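Local coordinates for protein probable Rab-related GTPase (Acanthamoeba polyphaga mimivirus, PDB 5XC5) that binds GTP with magnesium as a Rab-type small GTPase, probably hydrolyses it, and may take part in vesicle-based protein transport at host membranes, at residues A[113-118]-A[145-150]; A[9-14]-A[82-87]. The protein carries 1 engineered substitution. One frame throughout, in Å; residues are numbered along the deposited sequence.

Contact 1. Residues A[113-118]-A[145-150]; sequences YILVVA and DYVFAS. With GTP (guanosine-5'-triphosphate), chain B.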
ATOM      1  N   TYR A 113       7.724  -8.063   3.996  1.00 12.60           N
ATOM      2  CA  TYR A 113       7.148  -8.062   2.659  1.00 13.43           C
ATOM      3  C   TYR A 113       6.753  -6.635   2.327  1.00 11.12           C
ATOM      4  O   TYR A 113       5.984  -6.010   3.073  1.00 11.69           O
ATOM      5  CB  TYR A 113       5.919  -8.969   2.622  1.00 12.16           C
ATOM      6  CG  TYR A 113       5.236  -9.136   1.275  1.00 12.51           C
ATOM      7  CD1 TYR A 113       5.936  -9.563   0.144  1.00 12.07           C
ATOM      8  CD2 TYR A 113       3.867  -8.925   1.158  1.00 11.96           C
ATOM      9  CE1 TYR A 113       5.278  -9.753  -1.078  1.00 13.12           C
ATOM     10  CE2 TYR A 113       3.209  -9.111  -0.039  1.00 11.63           C
ATOM     11  CZ  TYR A 113       3.906  -9.524  -1.153  1.00 12.11           C
ATOM     12  OH  TYR A 113       3.208  -9.692  -2.330  1.00 12.62           O
ATOM     13  N   ILE A 114       7.290  -6.131   1.219  1.00 10.62           N
ATOM     14  CA  ILE A 114       6.931  -4.831   0.666  1.00  9.55           C
ATOM     15  C   ILE A 114       6.234  -5.101  -0.656  1.00  9.70           C
ATOM     16  O   ILE A 114       6.795  -5.779  -1.524  1.00 10.00           O
ATOM     17  CB  ILE A 114       8.165  -3.946   0.449  1.00 11.28           C
ATOM     18  CG1 ILE A 114       8.857  -3.667   1.780  1.00 13.16           C
ATOM     19  CG2 ILE A 114       7.759  -2.660  -0.222  1.00 11.86           C
ATOM     20  CD1 ILE A 114      10.090  -2.772   1.638  1.00 15.28           C
ATOM     21  N   LEU A 115       5.005  -4.599  -0.794  1.00  9.80           N
ATOM     22  CA  LEU A 115       4.186  -4.798  -1.983  1.00  9.15           C
ATOM     23  C   LEU A 115       3.875  -3.437  -2.590  1.00  7.68           C
ATOM     24  O   LEU A 115       3.233  -2.601  -1.948  1.00  8.49           O
ATOM     25  CB  LEU A 115       2.901  -5.543  -1.616  1.00  8.43           C
ATOM     26  CG  LEU A 115       1.888  -5.754  -2.743  1.00  9.19           C
ATOM     27  CD1 LEU A 115       2.512  -6.473  -3.926  1.00  9.28           C
ATOM     28  CD2 LEU A 115       0.692  -6.531  -2.197  1.00  9.55           C
ATOM     29  N   VAL A 116       4.372  -3.208  -3.807  1.00  7.98           N
ATOM     30  CA  VAL A 116       4.087  -1.985  -4.557  1.00  8.12           C
ATOM     31  C   VAL A 116       2.734  -2.147  -5.235  1.00  8.35           C
ATOM     32  O   VAL A 116       2.501  -3.125  -5.950  1.00  9.49           O
ATOM     33  CB  VAL A 116       5.192  -1.729  -5.594  1.00  9.08           C
ATOM     34  CG1 VAL A 116       4.806  -0.573  -6.522  1.00 11.83           C
ATOM     35  CG2 VAL A 116       6.530  -1.460  -4.898  1.00 10.20           C
ATOM     36  N   VAL A 117       1.843  -1.181  -5.021  1.00  8.42           N
ATOM     37  CA  VAL A 117       0.493  -1.227  -5.567  1.00  7.07           C
ATOM     38  C   VAL A 117       0.398  -0.181  -6.665  1.00  8.57           C
ATOM     39  O   VAL A 117       0.451   1.025  -6.391  1.00  8.37           O
ATOM     40  CB  VAL A 117      -0.578  -0.971  -4.497  1.00  8.26           C
ATOM     41  CG1 VAL A 117      -1.985  -1.017  -5.108  1.00  8.52           C
ATOM     42  CG2 VAL A 117      -0.434  -1.977  -3.359  1.00  9.27           C
ATOM     43  N   ALA A 118       0.237  -0.644  -7.901  1.00  8.26           N
ATOM     44  CA  ALA A 118      -0.009   0.226  -9.045  1.00  6.98           C
ATOM     45  C   ALA A 118      -1.514   0.461  -9.092  1.00  9.36           C
ATOM     46  O   ALA A 118      -2.278  -0.402  -9.541  1.00  9.17           O
ATOM     47  CB  ALA A 118       0.497  -0.453 -10.316  1.00  8.10           C
ATOM     48  N   ASP A 145       7.570  -6.862  -4.259  1.00 10.61           N
ATOM     49  CA  ASP A 145       6.582  -7.434  -5.160  1.00 11.71           C
ATOM     50  C   ASP A 145       5.691  -6.311  -5.685  1.00 10.03           C
ATOM     51  O   ASP A 145       5.770  -5.169  -5.230  1.00  9.72           O
ATOM     52  CB  ASP A 145       5.772  -8.483  -4.386  1.00 10.88           C
ATOM     53  CG  ASP A 145       5.026  -9.466  -5.283  1.00 12.87           C
ATOM     54  OD1 ASP A 145       5.210  -9.480  -6.518  1.00 13.94           O
ATOM     55  OD2 ASP A 145       4.227 -10.245  -4.717  1.00 16.67           O
ATOM     56  N   TYR A 146       4.835  -6.646  -6.648  1.00 10.41           N
ATOM     57  CA  TYR A 146       3.943  -5.669  -7.258  1.00 10.40           C
ATOM     58  C   TYR A 146       2.571  -6.285  -7.493  1.00  9.69           C
ATOM     59  O   TYR A 146       2.427  -7.508  -7.614  1.00  8.94           O
ATOM     60  CB  TYR A 146       4.481  -5.159  -8.605  1.00 13.05           C
ATOM     61  CG  TYR A 146       4.612  -6.264  -9.624  1.00 14.03           C
ATOM     62  CD1 TYR A 146       5.720  -7.104  -9.618  1.00 15.98           C
ATOM     63  CD2 TYR A 146       3.614  -6.498 -10.570  1.00 19.68           C
ATOM     64  CE1 TYR A 146       5.848  -8.144 -10.533  1.00 19.29           C
ATOM     65  CE2 TYR A 146       3.729  -7.534 -11.491  1.00 20.23           C
ATOM     66  CZ  TYR A 146       4.849  -8.354 -11.466  1.00 21.92           C
ATOM     67  OH  TYR A 146       4.973  -9.385 -12.378  1.00 24.03           O
ATOM     68  N   VAL A 147       1.573  -5.405  -7.616  1.00  9.04           N
ATOM     69  CA  VAL A 147       0.196  -5.805  -7.878  1.00  9.37           C
ATOM     70  C   VAL A 147      -0.497  -4.604  -8.496  1.00  8.44           C
ATOM     71  O   VAL A 147      -0.117  -3.459  -8.248  1.00  9.84           O
ATOM     72  CB  VAL A 147      -0.489  -6.269  -6.564  1.00  8.91           C
ATOM     73  CG1 VAL A 147      -0.614  -5.124  -5.567  1.00  8.38           C
ATOM     74  CG2 VAL A 147      -1.846  -6.912  -6.837  1.00  9.08           C
ATOM     75  N   PHE A 148      -1.545  -4.863  -9.276  1.00  8.26           N
ATOM     76  CA  PHE A 148      -2.331  -3.813  -9.914  1.00  8.69           C
ATOM     77  C   PHE A 148      -3.716  -3.740  -9.284  1.00  9.22           C
ATOM     78  O   PHE A 148      -4.342  -4.773  -9.015  1.00  9.28           O
ATOM     79  CB  PHE A 148      -2.438  -4.078 -11.417  1.00  9.49           C
ATOM     80  CG  PHE A 148      -1.136  -3.881 -12.150  1.00 10.65           C
ATOM     81  CD1 PHE A 148      -0.186  -4.899 -12.199  1.00 12.19           C
ATOM     82  CD2 PHE A 148      -0.850  -2.677 -12.760  1.00 11.98           C
ATOM     83  CE1 PHE A 148       1.024  -4.714 -12.861  1.00 13.82           C
ATOM     84  CE2 PHE A 148       0.350  -2.490 -13.438  1.00 12.40           C
ATOM     85  CZ  PHE A 148       1.285  -3.513 -13.482  1.00 13.80           C
ATOM     86  N   ALA A 149      -4.199  -2.518  -9.043  1.00  8.29           N
ATOM     87  CA  ALA A 149      -5.467  -2.368  -8.341  1.00  8.11           C
ATOM     88  C   ALA A 149      -6.216  -1.111  -8.764  1.00  8.74           C
ATOM     89  O   ALA A 149      -5.676  -0.212  -9.417  1.00  8.52           O
ATOM     90  CB  ALA A 149      -5.257  -2.366  -6.822  1.00  9.65           C
ATOM     91  N   SER A 150      -7.503  -1.089  -8.405  1.00  8.87           N
ATOM     92  CA  SER A 150      -8.329   0.109  -8.383  1.00  9.64           C
ATOM     93  C   SER A 150      -9.093   0.099  -7.071  1.00 10.63           C
ATOM     94  O   SER A 150      -9.709  -0.914  -6.729  1.00 10.77           O
ATOM     95  CB  SER A 150      -9.336   0.098  -9.531  1.00 10.10           C
ATOM     96  OG  SER A 150     -10.281   1.152  -9.368  1.00 13.15           O
TER
HETATM   97  PG  GTP B 201      -3.214  11.273   0.950  1.00 11.07           P
HETATM   98  O1G GTP B 201      -3.950  10.883   2.217  1.00 11.62           O
HETATM   99  O2G GTP B 201      -3.320  12.742   0.666  1.00 11.58           O
HETATM  100  O3G GTP B 201      -1.780  10.791   0.944  1.00 11.85           O
HETATM  101  O3B GTP B 201      -3.948  10.602  -0.355  1.00 10.67           O
HETATM  102  PB  GTP B 201      -4.429   9.062  -0.529  1.00  8.76           P
HETATM  103  O1B GTP B 201      -4.970   8.512   0.776  1.00 10.19           O
HETATM  104  O2B GTP B 201      -3.320   8.247  -1.133  1.00  9.77           O
HETATM  105  O3A GTP B 201      -5.547   9.123  -1.695  1.00 10.58           O
HETATM  106  PA  GTP B 201      -7.157   9.109  -1.472  1.00 23.30           P
HETATM  107  O1A GTP B 201      -7.631   7.711  -1.060  1.00 11.34           O
HETATM  108  O2A GTP B 201      -7.576  10.277  -0.554  1.00 13.09           O
HETATM  109  O5' GTP B 201      -7.656   9.344  -3.001  1.00 11.44           O
HETATM  110  C5' GTP B 201      -7.364  10.540  -3.693  1.00 13.63           C
HETATM  111  C4' GTP B 201      -8.360  10.719  -4.838  1.00 14.16           C
HETATM  112  O4' GTP B 201      -8.125   9.681  -5.778  1.00 14.06           O
HETATM  113  C3' GTP B 201      -9.811  10.611  -4.409  1.00 18.15           C
HETATM  114  O3' GTP B 201     -10.599  11.549  -5.129  1.00 21.62           O
HETATM  115  C2' GTP B 201     -10.199   9.209  -4.827  1.00 17.37           C
HETATM  116  O2' GTP B 201     -11.573   9.082  -5.111  1.00 20.65           O
HETATM  117  C1' GTP B 201      -9.330   8.991  -6.049  1.00 14.03           C
HETATM  118  N9  GTP B 201      -9.054   7.555  -6.202  1.00 13.02           N
HETATM  119  C8  GTP B 201      -8.648   6.671  -5.237  1.00 12.63           C
HETATM  120  N7  GTP B 201      -8.497   5.451  -5.793  1.00 13.19           N
HETATM  121  C5  GTP B 201      -8.811   5.551  -7.110  1.00 11.59           C
HETATM  122  C6  GTP B 201      -8.831   4.626  -8.148  1.00 10.45           C
HETATM  123  O6  GTP B 201      -8.533   3.426  -8.011  1.00 11.69           O
HETATM  124  N1  GTP B 201      -9.213   5.085  -9.386  1.00 11.61           N
HETATM  125  C2  GTP B 201      -9.548   6.402  -9.620  1.00 11.76           C
HETATM  126  N2  GTP B 201      -9.898   6.759 -10.850  1.00 12.56           N
HETATM  127  N3  GTP B 201      -9.523   7.328  -8.603  1.00 12.40           N
HETATM  128  C4  GTP B 201      -9.161   6.876  -7.374  1.00 11.73           C
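Val147 packs against Leu115 and Val117 where strand 145-148 closes one edge of the Ras-type sheet, as the last strand of a right-handed beta-alpha-beta crossover that leaves strand 113-119 and returns through helix 132-141. On this densely packed face CG1 of Val147, set between its own backbone N and carbonyl carbon (chi1 65°), lies 3.8 Å from Leu115 CD1 and equally near Val117 CG2. The two valines run side by side, whereas Leu115 crosses Val147 at about a right angle; Val147 also touches Asn159 of helix 154-169. Five backbone hydrogen bonds join the parallel strands, from Asp145 N on Ile114 O to Ala149 N on Ala118 O; the middle one, Val147 N to Val116 O, is bent to 136° at the hydrogen. On the opposite face Ala118 CB still meets Phe148 CD2 at 3.6 Å, but Tyr146 covers little of strand 113-118, is partly exposed, and sends its hydroxyl to Lys136. Back on the Val147 face, Asp145 opens the edge strand. Its OD2 takes both a salt bridge from Lys163 and the hydroxyl of Tyr113, whose ring plane is turned 57° from the carboxylate; Tyr113 OH donates to the anti side of Asp145 OD2 at 2.7 Å.

Contact 2. Residues A[9-14]-A[82-87]; sequences ILIGSS and CLVVFD. With GTP (guanosine-5'-triphosphate), chain B.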
ATOM      1  N   ILE A   9       1.636  -1.005   7.164  1.00  9.66           N
ATOM      2  CA  ILE A   9       1.488   0.417   6.858  1.00 11.39           C
ATOM      3  C   ILE A   9       1.267   0.611   5.362  1.00  9.97           C
ATOM      4  O   ILE A   9       1.789  -0.144   4.532  1.00 12.16           O
ATOM      5  CB  ILE A   9       2.671   1.283   7.345  1.00 12.32           C
ATOM      6  CG1 ILE A   9       3.964   0.915   6.612  1.00 12.50           C
ATOM      7  CG2 ILE A   9       2.814   1.215   8.862  1.00 12.33           C
ATOM      8  CD1 ILE A   9       5.128   1.827   6.952  1.00 13.39           C
ATOM      9  N   LEU A  10       0.502   1.646   5.021  1.00  8.84           N
ATOM     10  CA  LEU A  10       0.365   2.109   3.644  1.00  9.22           C
ATOM     11  C   LEU A  10       1.096   3.433   3.531  1.00  9.42           C
ATOM     12  O   LEU A  10       0.810   4.370   4.292  1.00  9.85           O
ATOM     13  CB  LEU A  10      -1.095   2.313   3.241  1.00 10.16           C
ATOM     14  CG  LEU A  10      -1.916   1.039   3.118  1.00 11.51           C
ATOM     15  CD1 LEU A  10      -2.527   0.697   4.455  1.00 13.80           C
ATOM     16  CD2 LEU A  10      -2.983   1.197   2.018  1.00 12.39           C
ATOM     17  N   ILE A  11       2.042   3.503   2.592  1.00  8.91           N
ATOM     18  CA  ILE A  11       2.789   4.721   2.309  1.00  8.52           C
ATOM     19  C   ILE A  11       2.767   4.970   0.805  1.00  9.00           C
ATOM     20  O   ILE A  11       2.516   4.062   0.010  1.00  9.47           O
ATOM     21  CB  ILE A  11       4.235   4.673   2.841  1.00  9.56           C
ATOM     22  CG1 ILE A  11       5.046   3.614   2.097  1.00  9.66           C
ATOM     23  CG2 ILE A  11       4.253   4.371   4.341  1.00 10.25           C
ATOM     24  CD1 ILE A  11       6.494   3.446   2.619  1.00  9.20           C
ATOM     25  N   GLY A  12       3.004   6.213   0.427  1.00  7.94           N
ATOM     26  CA  GLY A  12       2.941   6.628  -0.963  1.00  9.39           C
ATOM     27  C   GLY A  12       2.525   8.079  -1.043  1.00  9.13           C
ATOM     28  O   GLY A  12       2.054   8.674  -0.079  1.00  8.80           O
ATOM     29  N   SER A  13       2.733   8.664  -2.222  1.00  9.07           N
ATOM     30  CA  SER A  13       2.552  10.098  -2.361  1.00  9.94           C
ATOM     31  C   SER A  13       1.073  10.472  -2.284  1.00  9.46           C
ATOM     32  O   SER A  13       0.184   9.625  -2.348  1.00  9.45           O
ATOM     33  CB  SER A  13       3.202  10.579  -3.649  1.00 11.74           C
ATOM     34  OG  SER A  13       4.598  10.375  -3.511  1.00 15.45           O
ATOM     35  N   SER A  14       0.815  11.764  -2.109  1.00  9.94           N
ATOM     36  CA  SER A  14      -0.554  12.202  -1.872  1.00 11.13           C
ATOM     37  C   SER A  14      -1.424  11.970  -3.104  1.00 10.83           C
ATOM     38  O   SER A  14      -0.991  12.183  -4.239  1.00 12.20           O
ATOM     39  CB  SER A  14      -0.583  13.680  -1.491  1.00 12.14           C
ATOM     40  OG  SER A  14      -1.922  14.116  -1.307  1.00 12.34           O
ATOM     41  N   CYS A  82       4.335  -3.750   4.294  1.00 10.10           N
ATOM     42  CA  CYS A  82       4.140  -2.395   3.800  1.00  9.67           C
ATOM     43  C   CYS A  82       3.557  -2.451   2.401  1.00 10.18           C
ATOM     44  O   CYS A  82       4.073  -3.166   1.534  1.00 10.22           O
ATOM     45  CB  CYS A  82       5.471  -1.626   3.780  1.00 10.24           C
ATOM     46  SG  CYS A  82       5.373   0.048   3.086  1.00 14.35           S
ATOM     47  N   LEU A  83       2.501  -1.671   2.185  1.00  9.06           N
ATOM     48  CA  LEU A  83       1.973  -1.401   0.857  1.00  9.51           C
ATOM     49  C   LEU A  83       2.496  -0.035   0.432  1.00  8.73           C
ATOM     50  O   LEU A  83       2.257   0.962   1.126  1.00  9.46           O
ATOM     51  CB  LEU A  83       0.447  -1.379   0.921  1.00  9.54           C
ATOM     52  CG  LEU A  83      -0.240  -2.686   1.357  1.00 10.67           C
ATOM     53  CD1 LEU A  83      -1.716  -2.460   1.583  1.00 13.42           C
ATOM     54  CD2 LEU A  83      -0.061  -3.771   0.311  1.00 10.57           C
ATOM     55  N   VAL A  84       3.219   0.015  -0.689  1.00  7.93           N
ATOM     56  CA  VAL A  84       3.692   1.280  -1.250  1.00  8.06           C
ATOM     57  C   VAL A  84       2.866   1.562  -2.497  1.00  9.21           C
ATOM     58  O   VAL A  84       3.010   0.877  -3.514  1.00  9.59           O
ATOM     59  CB  VAL A  84       5.189   1.242  -1.580  1.00  8.46           C
ATOM     60  CG1 VAL A  84       5.664   2.630  -2.016  1.00  9.90           C
ATOM     61  CG2 VAL A  84       5.986   0.778  -0.368  1.00 10.36           C
ATOM     62  N   VAL A  85       2.001   2.573  -2.424  1.00  8.36           N
ATOM     63  CA  VAL A  85       0.989   2.817  -3.444  1.00  8.75           C
ATOM     64  C   VAL A  85       1.428   3.960  -4.350  1.00  9.22           C
ATOM     65  O   VAL A  85       2.004   4.952  -3.886  1.00  7.42           O
ATOM     66  CB  VAL A  85      -0.362   3.118  -2.767  1.00  8.09           C
ATOM     67  CG1 VAL A  85      -1.473   3.205  -3.797  1.00  9.21           C
ATOM     68  CG2 VAL A  85      -0.678   2.049  -1.718  1.00  8.67           C
ATOM     69  N   PHE A  86       1.160   3.815  -5.649  1.00  7.69           N
ATOM     70  CA  PHE A  86       1.302   4.924  -6.589  1.00  9.22           C
ATOM     71  C   PHE A  86       0.136   4.903  -7.573  1.00  8.53           C
ATOM     72  O   PHE A  86      -0.641   3.951  -7.637  1.00  9.02           O
ATOM     73  CB  PHE A  86       2.667   4.917  -7.296  1.00  9.48           C
ATOM     74  CG  PHE A  86       2.785   3.876  -8.378  1.00  8.40           C
ATOM     75  CD1 PHE A  86       3.189   2.582  -8.067  1.00  9.04           C
ATOM     76  CD2 PHE A  86       2.515   4.193  -9.709  1.00  8.75           C
ATOM     77  CE1 PHE A  86       3.314   1.626  -9.048  1.00  9.61           C
ATOM     78  CE2 PHE A  86       2.632   3.224 -10.697  1.00  9.87           C
ATOM     79  CZ  PHE A  86       3.022   1.935 -10.355  1.00  9.38           C
ATOM     80  N   ASP A  87       0.031   5.973  -8.354  1.00  9.45           N
ATOM     81  CA  ASP A  87      -1.056   6.177  -9.315  1.00 10.17           C
ATOM     82  C   ASP A  87      -0.447   5.997 -10.701  1.00  9.21           C
ATOM     83  O   ASP A  87       0.531   6.673 -11.034  1.00  9.51           O
ATOM     84  CB  ASP A  87      -1.573   7.607  -9.097  1.00 10.63           C
ATOM     85  CG  ASP A  87      -2.569   8.110 -10.143  1.00 12.30           C
ATOM     86  OD1 ASP A  87      -2.747   7.522 -11.227  1.00 12.90           O
ATOM     87  OD2 ASP A  87      -3.159   9.179  -9.849  1.00 14.24           O
TER
HETATM   88  PG  GTP B 201      -3.214  11.273   0.950  1.00 11.07           P
HETATM   89  O1G GTP B 201      -3.950  10.883   2.217  1.00 11.62           O
HETATM   90  O2G GTP B 201      -3.320  12.742   0.666  1.00 11.58           O
HETATM   91  O3G GTP B 201      -1.780  10.791   0.944  1.00 11.85           O
HETATM   92  O3B GTP B 201      -3.948  10.602  -0.355  1.00 10.67           O
HETATM   93  PB  GTP B 201      -4.429   9.062  -0.529  1.00  8.76           P
HETATM   94  O1B GTP B 201      -4.970   8.512   0.776  1.00 10.19           O
HETATM   95  O2B GTP B 201      -3.320   8.247  -1.133  1.00  9.77           O
HETATM   96  O3A GTP B 201      -5.547   9.123  -1.695  1.00 10.58           O
HETATM   97  PA  GTP B 201      -7.157   9.109  -1.472  1.00 23.30           P
HETATM   98  O1A GTP B 201      -7.631   7.711  -1.060  1.00 11.34           O
HETATM   99  O2A GTP B 201      -7.576  10.277  -0.554  1.00 13.09           O
HETATM  100  O5' GTP B 201      -7.656   9.344  -3.001  1.00 11.44           O
HETATM  101  C5' GTP B 201      -7.364  10.540  -3.693  1.00 13.63           C
HETATM  102  C4' GTP B 201      -8.360  10.719  -4.838  1.00 14.16           C
HETATM  103  O4' GTP B 201      -8.125   9.681  -5.778  1.00 14.06           O
HETATM  104  C3' GTP B 201      -9.811  10.611  -4.409  1.00 18.15           C
HETATM  105  O3' GTP B 201     -10.599  11.549  -5.129  1.00 21.62           O
HETATM  106  C2' GTP B 201     -10.199   9.209  -4.827  1.00 17.37           C
HETATM  107  O2' GTP B 201     -11.573   9.082  -5.111  1.00 20.65           O
HETATM  108  C1' GTP B 201      -9.330   8.991  -6.049  1.00 14.03           C
HETATM  109  N9  GTP B 201      -9.054   7.555  -6.202  1.00 13.02           N
HETATM  110  C8  GTP B 201      -8.648   6.671  -5.237  1.00 12.63           C
HETATM  111  N7  GTP B 201      -8.497   5.451  -5.793  1.00 13.19           N
HETATM  112  C5  GTP B 201      -8.811   5.551  -7.110  1.00 11.59           C
HETATM  113  C6  GTP B 201      -8.831   4.626  -8.148  1.00 10.45           C
HETATM  114  O6  GTP B 201      -8.533   3.426  -8.011  1.00 11.69           O
HETATM  115  N1  GTP B 201      -9.213   5.085  -9.386  1.00 11.61           N
HETATM  116  C2  GTP B 201      -9.548   6.402  -9.620  1.00 11.76           C
HETATM  117  N2  GTP B 201      -9.898   6.759 -10.850  1.00 12.56           N
HETATM  118  N3  GTP B 201      -9.523   7.328  -8.603  1.00 12.40           N
HETATM  119  C4  GTP B 201      -9.161   6.876  -7.374  1.00 11.73           C
HETATM  120  O   HOH W   1       3.805   7.051  -4.380  1.00  9.98           O
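Ile11 and Cys82 meet on one face of two parallel central strands of the Ras-type P-loop fold, where strand 6-12 runs into the phosphate-binding loop beside strand 81-87. Cys82 SG lies 3.6 Å from Ile11 CD1, and Ile9 CG1 approaches the same sulfur. Both isoleucines hold CG1 between backbone N and carbonyl carbon (chi1 66° for Ile11), and from there Ile11 CG1 also reaches Val84 CG2, 3.9 Å away, the two side chains crossing at a slant. On the reverse face Leu10 and Leu83 lie side by side, with Leu10 CG 3.8 Å from Leu83 CD1. Three backbone bonds fix this register: Leu83 N to Ile9 O, Ile11 N to Leu83 O and Val85 N to Ile11 O, all close to 2.9 Å and nearly straight.

Around this core, helix 91-107 covers Cys82 and Val84, whereas helix 18-26 lies over Leu10 and Val85. Beyond the last of these bonds the backbones draw apart by Ser13, whose N is 4.1 Å from Val85 O; a water bridges that gap, accepting from Ser13 N at 2.9 Å and donating to Val85 O. Gly12, whose backbone angles (phi 150°, psi 165°) suit glycine, turns its carbonyl to Lys18. Ser13 OG is held by Asp96 and Trp100 of helix 91-107. Farther along the loop, Ser14 reaches the gamma-phosphate, its OG donating to GTP O2G at 2.8 Å.

Contacts 1 and 2 lie in one sheet, their centres about 9 Å apart, and are joined because strands 81-87 and 113-119 are neighbours. Leu115 N sits 2.9 Å from Cys82 O and Val117 N 2.8 Å from Val84 O, both probable hydrogen bonds, so the four strands form a continuous parallel array. The Phe86 ring of segment 82-87 reaches over to contact 1 and packs on Val116 and Ala118, its CZ 3.5 Å from Ala118 CB. Both contacts lead into the GTP pocket at the C-terminal ends of their strands, but at different parts of the nucleotide: contact 2 serves the phosphates through the P-loop, whereas contact 1 leads to Ser150, whose OG lies 3.2 Å from GTP O6 on the guanine and bonds to Asp122.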